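Local structure of Cwp19 (Clostridioides difficile, 5OQ3) at residues Ala273-Gln281 and Trp308-Val318; Ile284-Trp293 and Asn317-Lys328. The protein is a cell-wall protein, here its TIM-barrel glycoside hydrolase domain, that probably cleaves peptidoglycan and may also have amidase activity. All coordinates share one frame; numbering follows the deposited sequence.

Contact 1 of 2, residues Ala273-Gln281 and Trp308-Val318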
loop_
_atom_site.group_PDB
_atom_site.type_symbol
_atom_site.label_atom_id
_atom_site.label_comp_id
_atom_site.label_asym_id
_atom_site.label_seq_id
_atom_site.Cartn_x
_atom_site.Cartn_y
_atom_site.Cartn_z
ATOM N N ALA A 273 0.193 -13.002 -4.189
ATOM C CA ALA A 273 -0.798 -12.230 -3.491
ATOM C C ALA A 273 -2.163 -12.770 -3.882
ATOM O O ALA A 273 -2.709 -12.434 -4.911
ATOM C CB ALA A 273 -0.654 -10.759 -3.833
ATOM N N ASP A 274 -2.694 -13.625 -3.055
ATOM C CA ASP A 274 -3.918 -14.380 -3.289
ATOM C C ASP A 274 -5.080 -13.604 -2.669
ATOM O O ASP A 274 -5.618 -13.964 -1.619
ATOM C CB ASP A 274 -3.818 -15.788 -2.747
ATOM C CG ASP A 274 -4.980 -16.665 -3.171
ATOM O OD1 ASP A 274 -5.963 -16.156 -3.782
ATOM O OD2 ASP A 274 -4.890 -17.880 -2.874
ATOM N N THR A 275 -5.461 -12.530 -3.330
ATOM C CA THR A 275 -6.435 -11.589 -2.743
ATOM C C THR A 275 -7.747 -12.293 -2.450
ATOM O O THR A 275 -8.379 -11.983 -1.455
ATOM C CB THR A 275 -6.661 -10.437 -3.705
ATOM O OG1 THR A 275 -5.385 -9.994 -4.154
ATOM C CG2 THR A 275 -7.434 -9.327 -3.024
ATOM N N ARG A 276 -8.151 -13.226 -3.301
ATOM C CA ARG A 276 -9.391 -13.954 -3.022
ATOM C C ARG A 276 -9.325 -14.668 -1.696
ATOM O O ARG A 276 -10.308 -14.672 -0.958
ATOM C CB ARG A 276 -9.712 -14.907 -4.168
ATOM C CG ARG A 276 -10.895 -15.792 -3.833
ATOM C CD ARG A 276 -11.309 -16.688 -4.992
ATOM N NE ARG A 276 -11.904 -15.893 -6.046
ATOM C CZ ARG A 276 -12.244 -16.366 -7.237
ATOM N NH1 ARG A 276 -12.047 -17.645 -7.535
ATOM N NH2 ARG A 276 -12.812 -15.586 -8.131
ATOM N N ALA A 277 -8.219 -15.338 -1.400
ATOM C CA ALA A 277 -8.090 -16.008 -0.110
ATOM C C ALA A 277 -8.183 -15.021 1.021
ATOM O O ALA A 277 -8.762 -15.328 2.084
ATOM C CB ALA A 277 -6.731 -16.761 -0.069
ATOM N N TRP A 278 -7.578 -13.858 0.899
ATOM C CA TRP A 278 -7.613 -12.872 1.953
ATOM C C TRP A 278 -9.053 -12.498 2.255
ATOM O O TRP A 278 -9.440 -12.323 3.412
ATOM C CB TRP A 278 -6.851 -11.612 1.576
ATOM C CG TRP A 278 -5.467 -11.779 1.097
ATOM C CD1 TRP A 278 -4.631 -12.848 1.246
ATOM C CD2 TRP A 278 -4.728 -10.781 0.401
ATOM N NE1 TRP A 278 -3.445 -12.613 0.629
ATOM C CE2 TRP A 278 -3.465 -11.328 0.123
ATOM C CE3 TRP A 278 -5.014 -9.462 -0.019
ATOM C CZ2 TRP A 278 -2.505 -10.624 -0.601
ATOM C CZ3 TRP A 278 -4.069 -8.779 -0.710
ATOM C CH2 TRP A 278 -2.816 -9.325 -0.971
ATOM N N ILE A 279 -9.831 -12.305 1.224
ATOM C CA ILE A 279 -11.229 -11.927 1.351
ATOM C C ILE A 279 -12.034 -13.056 1.952
ATOM O O ILE A 279 -12.773 -12.853 2.934
ATOM C CB ILE A 279 -11.797 -11.462 -0.017
ATOM C CG1 ILE A 279 -11.125 -10.173 -0.477
ATOM C CG2 ILE A 279 -13.319 -11.310 0.029
ATOM C CD1 ILE A 279 -11.334 -9.851 -1.922
ATOM N N LYS A 280 -11.878 -14.254 1.437
ATOM C CA LYS A 280 -12.702 -15.359 1.880
ATOM C C LYS A 280 -12.420 -15.757 3.297
ATOM O O LYS A 280 -13.319 -16.178 4.004
ATOM C CB LYS A 280 -12.589 -16.506 0.883
ATOM C CG LYS A 280 -13.070 -16.100 -0.538
ATOM C CD LYS A 280 -14.573 -16.116 -0.755
ATOM C CE LYS A 280 -15.332 -14.884 -0.312
ATOM N NZ LYS A 280 -16.748 -15.282 0.003
ATOM N N GLN A 281 -11.167 -15.662 3.724
ATOM C CA GLN A 281 -10.761 -15.990 5.106
ATOM C C GLN A 281 -10.842 -14.797 6.076
ATOM O O GLN A 281 -10.597 -14.943 7.275
ATOM C CB GLN A 281 -9.366 -16.580 5.126
ATOM C CG GLN A 281 -9.292 -17.911 4.417
ATOM C CD GLN A 281 -7.879 -18.459 4.376
ATOM O OE1 GLN A 281 -7.157 -18.426 5.384
ATOM N NE2 GLN A 281 -7.459 -18.952 3.185
ATOM N N TRP A 308 -16.057 -7.272 -11.430
ATOM C CA TRP A 308 -15.430 -8.487 -10.928
ATOM C C TRP A 308 -15.098 -8.359 -9.436
ATOM O O TRP A 308 -15.398 -9.258 -8.632
ATOM C CB TRP A 308 -14.172 -8.841 -11.773
ATOM C CG TRP A 308 -13.628 -10.189 -11.386
ATOM C CD1 TRP A 308 -14.029 -11.404 -11.893
ATOM C CD2 TRP A 308 -12.606 -10.476 -10.379
ATOM N NE1 TRP A 308 -13.320 -12.406 -11.280
ATOM C CE2 TRP A 308 -12.451 -11.882 -10.353
ATOM C CE3 TRP A 308 -11.834 -9.683 -9.531
ATOM C CZ2 TRP A 308 -11.585 -12.511 -9.504
ATOM C CZ3 TRP A 308 -10.958 -10.300 -8.704
ATOM C CH2 TRP A 308 -10.837 -11.711 -8.684
ATOM N N TRP A 309 -14.493 -7.241 -9.057
ATOM C CA TRP A 309 -14.148 -7.008 -7.663
ATOM C C TRP A 309 -15.362 -6.825 -6.770
ATOM O O TRP A 309 -15.374 -7.327 -5.627
ATOM C CB TRP A 309 -13.187 -5.828 -7.561
ATOM C CG TRP A 309 -11.784 -6.174 -7.980
ATOM C CD1 TRP A 309 -11.136 -5.798 -9.105
ATOM C CD2 TRP A 309 -10.868 -6.974 -7.240
ATOM N NE1 TRP A 309 -9.873 -6.344 -9.118
ATOM C CE2 TRP A 309 -9.689 -7.059 -7.972
ATOM C CE3 TRP A 309 -10.925 -7.586 -5.995
ATOM C CZ2 TRP A 309 -8.572 -7.763 -7.528
ATOM C CZ3 TRP A 309 -9.798 -8.317 -5.543
ATOM C CH2 TRP A 309 -8.645 -8.375 -6.310
ATOM N N ALA A 310 -16.407 -6.154 -7.269
ATOM C CA ALA A 310 -17.627 -6.043 -6.494
ATOM C C ALA A 310 -18.198 -7.406 -6.177
ATOM O O ALA A 310 -18.614 -7.677 -5.057
ATOM C CB ALA A 310 -18.648 -5.187 -7.230
ATOM N N ASN A 311 -18.165 -8.299 -7.142
ATOM C CA ASN A 311 -18.625 -9.659 -6.915
ATOM C C ASN A 311 -17.745 -10.414 -5.890
ATOM O O ASN A 311 -18.262 -11.183 -5.049
ATOM C CB ASN A 311 -18.707 -10.430 -8.245
ATOM C CG ASN A 311 -19.270 -11.819 -8.048
ATOM O OD1 ASN A 311 -20.462 -11.971 -7.740
ATOM N ND2 ASN A 311 -18.415 -12.834 -8.172
ATOM N N GLU A 312 -16.444 -10.217 -5.941
ATOM C CA GLU A 312 -15.526 -10.875 -4.975
ATOM C C GLU A 312 -15.861 -10.615 -3.524
ATOM O O GLU A 312 -15.682 -11.512 -2.708
ATOM C CB GLU A 312 -14.074 -10.439 -5.221
ATOM C CG GLU A 312 -13.378 -11.032 -6.410
ATOM C CD GLU A 312 -13.293 -12.561 -6.300
ATOM O OE1 GLU A 312 -12.540 -13.122 -5.447
ATOM O OE2 GLU A 312 -14.007 -13.180 -7.055
ATOM N N VAL A 313 -16.300 -9.394 -3.181
ATOM C CA VAL A 313 -16.593 -9.092 -1.786
ATOM C C VAL A 313 -18.037 -9.325 -1.372
ATOM O O VAL A 313 -18.365 -9.232 -0.176
ATOM C CB VAL A 313 -16.148 -7.670 -1.398
ATOM C CG1 VAL A 313 -14.648 -7.483 -1.676
ATOM C CG2 VAL A 313 -16.966 -6.621 -2.151
ATOM N N LYS A 314 -18.889 -9.668 -2.329
ATOM C CA LYS A 314 -20.296 -9.820 -2.060
ATOM C C LYS A 314 -20.462 -10.911 -1.019
ATOM O O LYS A 314 -19.829 -11.946 -1.074
ATOM C CB LYS A 314 -21.037 -10.150 -3.385
ATOM C CG LYS A 314 -22.536 -10.045 -3.296
ATOM C CD LYS A 314 -23.179 -10.255 -4.666
ATOM C CE LYS A 314 -24.633 -10.684 -4.509
ATOM N NZ LYS A 314 -25.331 -10.777 -5.824
ATOM N N GLY A 315 -21.293 -10.636 -0.024
ATOM C CA GLY A 315 -21.541 -11.566 1.051
ATOM C C GLY A 315 -20.468 -11.655 2.109
ATOM O O GLY A 315 -20.542 -12.492 2.970
ATOM N N THR A 316 -19.437 -10.810 2.025
ATOM C CA THR A 316 -18.393 -10.769 3.064
ATOM C C THR A 316 -18.513 -9.429 3.782
ATOM O O THR A 316 -19.252 -8.536 3.358
ATOM C CB THR A 316 -16.948 -10.865 2.468
ATOM O OG1 THR A 316 -16.566 -9.613 1.868
ATOM C CG2 THR A 316 -16.824 -11.969 1.418
ATOM N N ASN A 317 -17.754 -9.279 4.857
ATOM C CA ASN A 317 -17.653 -8.027 5.563
ATOM C C ASN A 317 -16.430 -7.211 5.161
ATOM O O ASN A 317 -16.152 -6.216 5.775
ATOM C CB ASN A 317 -17.607 -8.293 7.045
ATOM C CG ASN A 317 -18.917 -8.799 7.575
ATOM O OD1 ASN A 317 -19.970 -8.405 7.096
ATOM N ND2 ASN A 317 -18.866 -9.665 8.567
ATOM N N VAL A 318 -15.774 -7.571 4.042
ATOM C CA VAL A 318 -14.591 -6.836 3.565
ATOM C C VAL A 318 -15.035 -5.630 2.736
ATOM O O VAL A 318 -15.777 -5.759 1.756
ATOM C CB VAL A 318 -13.646 -7.728 2.736
ATOM C CG1 VAL A 318 -12.459 -6.913 2.192
ATOM C CG2 VAL A 318 -13.212 -8.894 3.568
#

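Contact 2 of 2, residues Ile284-Trp293 and Asn317-Lys328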
loop_
_atom_site.group_PDB
_atom_site.type_symbol
_atom_site.label_atom_id
_atom_site.label_comp_id
_atom_site.label_asym_id
_atom_site.label_seq_id
_atom_site.Cartn_x
_atom_site.Cartn_y
_atom_site.Cartn_z
ATOM N N ILE A 284 -8.361 -9.417 6.164
ATOM C CA ILE A 284 -8.258 -7.974 6.029
ATOM C C ILE A 284 -9.652 -7.384 6.301
ATOM O O ILE A 284 -10.659 -8.069 6.108
ATOM C CB ILE A 284 -7.746 -7.568 4.608
ATOM C CG1 ILE A 284 -8.631 -8.118 3.478
ATOM C CG2 ILE A 284 -6.277 -7.999 4.430
ATOM C CD1 ILE A 284 -8.135 -7.817 2.097
ATOM N N ASP A 285 -9.670 -6.119 6.707
ATOM C CA ASP A 285 -10.936 -5.391 6.828
ATOM C C ASP A 285 -11.376 -4.695 5.548
ATOM O O ASP A 285 -12.570 -4.477 5.334
ATOM C CB ASP A 285 -10.846 -4.335 7.924
ATOM C CG ASP A 285 -10.628 -4.892 9.308
ATOM O OD1 ASP A 285 -11.360 -5.803 9.686
ATOM O OD2 ASP A 285 -9.713 -4.399 9.991
ATOM N N TYR A 286 -10.397 -4.310 4.719
ATOM C CA TYR A 286 -10.675 -3.633 3.448
ATOM C C TYR A 286 -9.654 -4.008 2.421
ATOM O O TYR A 286 -8.541 -4.387 2.748
ATOM C CB TYR A 286 -10.790 -2.108 3.656
ATOM C CG TYR A 286 -9.554 -1.277 3.888
ATOM C CD1 TYR A 286 -8.761 -0.887 2.810
ATOM C CD2 TYR A 286 -9.200 -0.833 5.144
ATOM C CE1 TYR A 286 -7.676 -0.055 2.988
ATOM C CE2 TYR A 286 -8.118 0.039 5.316
ATOM C CZ TYR A 286 -7.360 0.414 4.221
ATOM O OH TYR A 286 -6.287 1.294 4.378
ATOM N N VAL A 287 -10.040 -3.854 1.152
ATOM C CA VAL A 287 -9.180 -4.185 0.028
ATOM C C VAL A 287 -9.340 -3.084 -1.013
ATOM O O VAL A 287 -10.443 -2.540 -1.234
ATOM C CB VAL A 287 -9.570 -5.586 -0.547
ATOM C CG1 VAL A 287 -10.973 -5.581 -1.192
ATOM C CG2 VAL A 287 -8.509 -6.092 -1.504
ATOM N N VAL A 288 -8.198 -2.738 -1.630
ATOM C CA VAL A 288 -8.119 -1.624 -2.586
ATOM C C VAL A 288 -7.440 -2.067 -3.878
ATOM O O VAL A 288 -6.276 -1.735 -4.122
ATOM C CB VAL A 288 -7.433 -0.373 -1.989
ATOM C CG1 VAL A 288 -7.636 0.807 -2.904
ATOM C CG2 VAL A 288 -7.893 -0.099 -0.579
ATOM N N PRO A 289 -8.133 -2.838 -4.741
ATOM C CA PRO A 289 -7.487 -3.211 -5.981
ATOM C C PRO A 289 -7.093 -1.958 -6.758
ATOM O O PRO A 289 -7.866 -0.995 -6.867
ATOM C CB PRO A 289 -8.562 -4.034 -6.711
ATOM C CG PRO A 289 -9.855 -3.631 -6.053
ATOM C CD PRO A 289 -9.540 -3.250 -4.659
ATOM N N GLN A 290 -5.882 -2.006 -7.349
ATOM C CA GLN A 290 -5.364 -0.875 -8.112
ATOM C C GLN A 290 -5.827 -1.009 -9.559
ATOM O O GLN A 290 -5.246 -1.743 -10.367
ATOM C CB GLN A 290 -3.829 -0.881 -7.995
ATOM C CG GLN A 290 -3.409 -0.610 -6.576
ATOM C CD GLN A 290 -1.895 -0.662 -6.346
ATOM O OE1 GLN A 290 -1.080 -0.665 -7.250
ATOM N NE2 GLN A 290 -1.524 -0.675 -5.089
ATOM N N LEU A 291 -6.931 -0.313 -9.859
ATOM C CA LEU A 291 -7.518 -0.349 -11.194
ATOM C C LEU A 291 -7.059 0.838 -11.985
ATOM O O LEU A 291 -7.856 1.676 -12.438
ATOM C CB LEU A 291 -9.052 -0.429 -11.094
ATOM C CG LEU A 291 -9.614 -1.593 -10.258
ATOM C CD1 LEU A 291 -11.132 -1.675 -10.486
ATOM C CD2 LEU A 291 -8.949 -2.919 -10.545
ATOM N N TYR A 292 -5.766 0.841 -12.277
ATOM C CA TYR A 292 -5.141 1.990 -12.908
ATOM C C TYR A 292 -5.167 1.872 -14.426
ATOM O O TYR A 292 -4.130 1.996 -15.097
ATOM C CB TYR A 292 -3.702 2.149 -12.384
ATOM C CG TYR A 292 -3.500 2.265 -10.888
ATOM C CD1 TYR A 292 -4.507 2.693 -10.028
ATOM C CD2 TYR A 292 -2.249 2.038 -10.344
ATOM C CE1 TYR A 292 -4.263 2.869 -8.678
ATOM C CE2 TYR A 292 -2.015 2.187 -8.987
ATOM C CZ TYR A 292 -3.023 2.639 -8.158
ATOM O OH TYR A 292 -2.807 2.813 -6.814
ATOM N N TRP A 293 -6.371 1.702 -14.967
ATOM C CA TRP A 293 -6.556 1.571 -16.381
ATOM C C TRP A 293 -7.818 2.342 -16.790
ATOM O O TRP A 293 -8.735 2.517 -15.995
ATOM C CB TRP A 293 -6.771 0.106 -16.743
ATOM C CG TRP A 293 -5.579 -0.776 -16.440
ATOM C CD1 TRP A 293 -4.368 -0.797 -17.103
ATOM C CD2 TRP A 293 -5.481 -1.767 -15.417
ATOM N NE1 TRP A 293 -3.542 -1.736 -16.557
ATOM C CE2 TRP A 293 -4.198 -2.356 -15.526
ATOM C CE3 TRP A 293 -6.361 -2.244 -14.440
ATOM C CZ2 TRP A 293 -3.783 -3.388 -14.695
ATOM C CZ3 TRP A 293 -5.936 -3.255 -13.599
ATOM C CH2 TRP A 293 -4.653 -3.805 -13.719
ATOM N N ASN A 317 -17.754 -9.279 4.857
ATOM C CA ASN A 317 -17.653 -8.027 5.563
ATOM C C ASN A 317 -16.430 -7.211 5.161
ATOM O O ASN A 317 -16.152 -6.216 5.775
ATOM C CB ASN A 317 -17.607 -8.293 7.045
ATOM C CG ASN A 317 -18.917 -8.799 7.575
ATOM O OD1 ASN A 317 -19.970 -8.405 7.096
ATOM N ND2 ASN A 317 -18.866 -9.665 8.567
ATOM N N VAL A 318 -15.774 -7.571 4.042
ATOM C CA VAL A 318 -14.591 -6.836 3.565
ATOM C C VAL A 318 -15.035 -5.630 2.736
ATOM O O VAL A 318 -15.777 -5.759 1.756
ATOM C CB VAL A 318 -13.646 -7.728 2.736
ATOM C CG1 VAL A 318 -12.459 -6.913 2.192
ATOM C CG2 VAL A 318 -13.212 -8.894 3.568
ATOM N N ASP A 319 -14.595 -4.452 3.163
ATOM C CA ASP A 319 -14.887 -3.229 2.432
ATOM C C ASP A 319 -14.021 -3.097 1.192
ATOM O O ASP A 319 -12.789 -3.228 1.241
ATOM C CB ASP A 319 -14.715 -2.007 3.355
ATOM C CG ASP A 319 -15.657 -1.992 4.511
ATOM O OD1 ASP A 319 -16.826 -2.405 4.394
ATOM O OD2 ASP A 319 -15.194 -1.524 5.574
ATOM N N LEU A 320 -14.696 -2.822 0.085
ATOM C CA LEU A 320 -14.041 -2.630 -1.199
ATOM C C LEU A 320 -13.926 -1.150 -1.557
ATOM O O LEU A 320 -14.960 -0.452 -1.689
ATOM C CB LEU A 320 -14.819 -3.373 -2.286
ATOM C CG LEU A 320 -14.374 -3.153 -3.736
ATOM C CD1 LEU A 320 -12.930 -3.594 -3.985
ATOM C CD2 LEU A 320 -15.334 -3.918 -4.654
ATOM N N TYR A 321 -12.685 -0.698 -1.782
ATOM C CA TYR A 321 -12.442 0.661 -2.291
ATOM C C TYR A 321 -11.697 0.487 -3.599
ATOM O O TYR A 321 -10.869 -0.393 -3.694
ATOM C CB TYR A 321 -11.621 1.516 -1.293
ATOM C CG TYR A 321 -12.088 1.496 0.143
ATOM C CD1 TYR A 321 -13.415 1.712 0.472
ATOM C CD2 TYR A 321 -11.212 1.247 1.164
ATOM C CE1 TYR A 321 -13.842 1.702 1.789
ATOM C CE2 TYR A 321 -11.629 1.258 2.501
ATOM C CZ TYR A 321 -12.931 1.461 2.778
ATOM O OH TYR A 321 -13.315 1.454 4.094
ATOM N N ILE A 322 -11.953 1.343 -4.592
ATOM C CA ILE A 322 -11.245 1.254 -5.842
ATOM C C ILE A 322 -10.044 2.173 -5.852
ATOM O O ILE A 322 -10.152 3.365 -5.525
ATOM C CB ILE A 322 -12.163 1.600 -7.024
ATOM C CG1 ILE A 322 -13.410 0.726 -7.009
ATOM C CG2 ILE A 322 -11.391 1.564 -8.339
ATOM C CD1 ILE A 322 -13.175 -0.768 -7.031
ATOM N N GLY A 323 -8.875 1.588 -6.191
ATOM C CA GLY A 323 -7.697 2.401 -6.406
ATOM C C GLY A 323 -7.768 3.082 -7.756
ATOM O O GLY A 323 -7.811 2.423 -8.805
ATOM N N GLN A 324 -7.729 4.419 -7.741
ATOM C CA GLN A 324 -7.895 5.242 -8.938
ATOM C C GLN A 324 -6.566 5.795 -9.399
ATOM O O GLN A 324 -5.882 6.509 -8.651
ATOM C CB GLN A 324 -8.849 6.430 -8.632
ATOM C CG GLN A 324 -10.160 6.121 -7.903
ATOM C CD GLN A 324 -11.242 5.317 -8.640
ATOM O OE1 GLN A 324 -12.243 4.993 -8.039
ATOM N NE2 GLN A 324 -11.109 5.065 -9.932
ATOM N N GLY A 325 -6.243 5.554 -10.671
ATOM C CA GLY A 325 -4.960 5.936 -11.236
ATOM C C GLY A 325 -4.832 7.302 -11.848
ATOM O O GLY A 325 -4.459 7.449 -13.031
ATOM N N ILE A 326 -5.112 8.323 -11.042
ATOM C CA ILE A 326 -5.157 9.691 -11.516
ATOM C C ILE A 326 -3.790 10.217 -11.957
ATOM O O ILE A 326 -3.738 11.224 -12.647
ATOM C CB ILE A 326 -5.883 10.658 -10.575
ATOM C CG1 ILE A 326 -5.283 10.696 -9.185
ATOM C CG2 ILE A 326 -7.388 10.354 -10.554
ATOM C CD1 ILE A 326 -5.661 11.898 -8.357
ATOM N N TYR A 327 -2.706 9.535 -11.575
ATOM C CA TYR A 327 -1.388 9.859 -12.111
ATOM C C TYR A 327 -1.301 9.705 -13.634
ATOM O O TYR A 327 -0.438 10.305 -14.276
ATOM C CB TYR A 327 -0.298 9.031 -11.393
ATOM C CG TYR A 327 -0.308 7.556 -11.749
ATOM C CD1 TYR A 327 -1.138 6.656 -11.088
ATOM C CD2 TYR A 327 0.562 7.055 -12.701
ATOM C CE1 TYR A 327 -1.118 5.300 -11.403
ATOM C CE2 TYR A 327 0.587 5.709 -13.037
ATOM C CZ TYR A 327 -0.240 4.822 -12.360
ATOM O OH TYR A 327 -0.220 3.468 -12.640
ATOM N N LYS A 328 -2.145 8.854 -14.219
ATOM C CA LYS A 328 -2.173 8.689 -15.681
ATOM C C LYS A 328 -3.000 9.794 -16.296
ATOM O O LYS A 328 -4.223 9.831 -16.155
ATOM C CB LYS A 328 -2.700 7.319 -16.064
ATOM C CG LYS A 328 -1.863 6.143 -15.606
ATOM C CD LYS A 328 -2.263 4.855 -16.312
ATOM C CE LYS A 328 -1.405 3.687 -15.877
ATOM N NZ LYS A 328 -1.831 2.436 -16.520
HETATM O O HOH W 1 -14.626 -4.452 7.277
HETATM O O HOH W 2 -8.444 4.350 -12.101
#

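Contact 1 of 2, residues Ala273-Gln281 and Trp308-Val318
Two neighbouring helices on the outside of the TIM barrel pack here, joined by a salt bridge between Arg276 and Glu312 and by the apolar side chain of Ile279. The short axes of helices 275-280 and 308-313 run 36° apart and approach to 10.8 Å. Arg276 grips the carboxylate side-on with two nitrogens. NE reaches OE1 of Glu312 on its syn side, almost straight at 175°. NH2 of Arg276 meets OE2 of Glu312 at 2.9 Å from above the carboxylate plane. The arginine chain bends at chi3, which brings NE and NH2 round to the carboxylate; the two planes lie 25° apart. NH1 is hydrogen-bonded to Thr258 OG1. Ile279 points toward the other segment: its CD1 lies 4.1 Å from Val313 CG1, and its CG2 sits 3.8 Å from Thr316 CG2. Thr316 is held by its own loop: OG1 donates to Val313 O and, as an ST turn, accepts from Val318 N. Deeper in, Thr275 CG2 touches the edge of the Trp309 indole, 3.6 Å from CZ3. That ring is tied through NE1 to Gly248 O, while Val318 reaches Val287 of strand 286-287, and Trp278 packs against helix 214-236.

Contact 2 of 2, residues Ile284-Trp293 and Asn317-Lys328
Lys328 and Tyr292 meet in a short polar contact: the extended lysine chain brings NZ to Tyr292 O at 2.7 Å, nearly along the C=O axis, and Gln337 OE1 is also hydrogen-bonded to this nitrogen. Behind it runs a ladder of backbone bonds. Asp319 N donates to Asp285 O, Val287 N to Asp319 O, and Tyr321 N to Val287 O at 3.0 Å and 177°; the pairing continues at Pro289, with Gly323 N donating to Pro289 O and Leu291 N to Gly323 O. A water donates to Leu291 O and accepts from Gly325 N, bridging the two backbones beyond the last direct bond of the ladder. Tyr321 CE2 lies over a face of the Tyr286 ring, 3.6 Å from CG, with the planes at 49°. The Tyr286 hydroxyl is hydrogen-bonded to ND1 of His120 and of His188. On the other side of the sheet Val287 CG1 meets Leu320 CD1 at 3.9 Å. Leu320 CD1 also presses on Pro289 CD, at a tight 3.5 Å. Near the C-terminal ends, Tyr327, with its ring swung between backbone N and carbonyl carbon (chi1 71°), turns its edge to a face of Tyr292 in an offset edge-to-face pair, centroids 5.4 Å apart. Parallel pairing of strands 286-287 and 319-324, with helix 302-313 between them in sequence, is the beta-alpha-beta unit of a TIM barrel.

Running from the N terminus, the chain passes through helix 275-280, strand 286-287, helix 302-313 and strand 319-324, so the segments alternate and the two contacts cross. Contact 1 closes a loop between successive outer helices, and contact 2 one between the successive barrel strands that follow them; they overlap at Asn317 and Val318, where the chain leaves the helix layer for the barrel wall. The centres of contact 1 and contact 2 are about 12 Å apart. Where they touch, Trp309 CE2 packs 3.5 Å from Pro289 CB, and Thr275 CG2 meets Val287 CG2 at 3.7 Å. Together they bind two consecutive helix-strand pairs into one sector of the closed eight-stranded barrel.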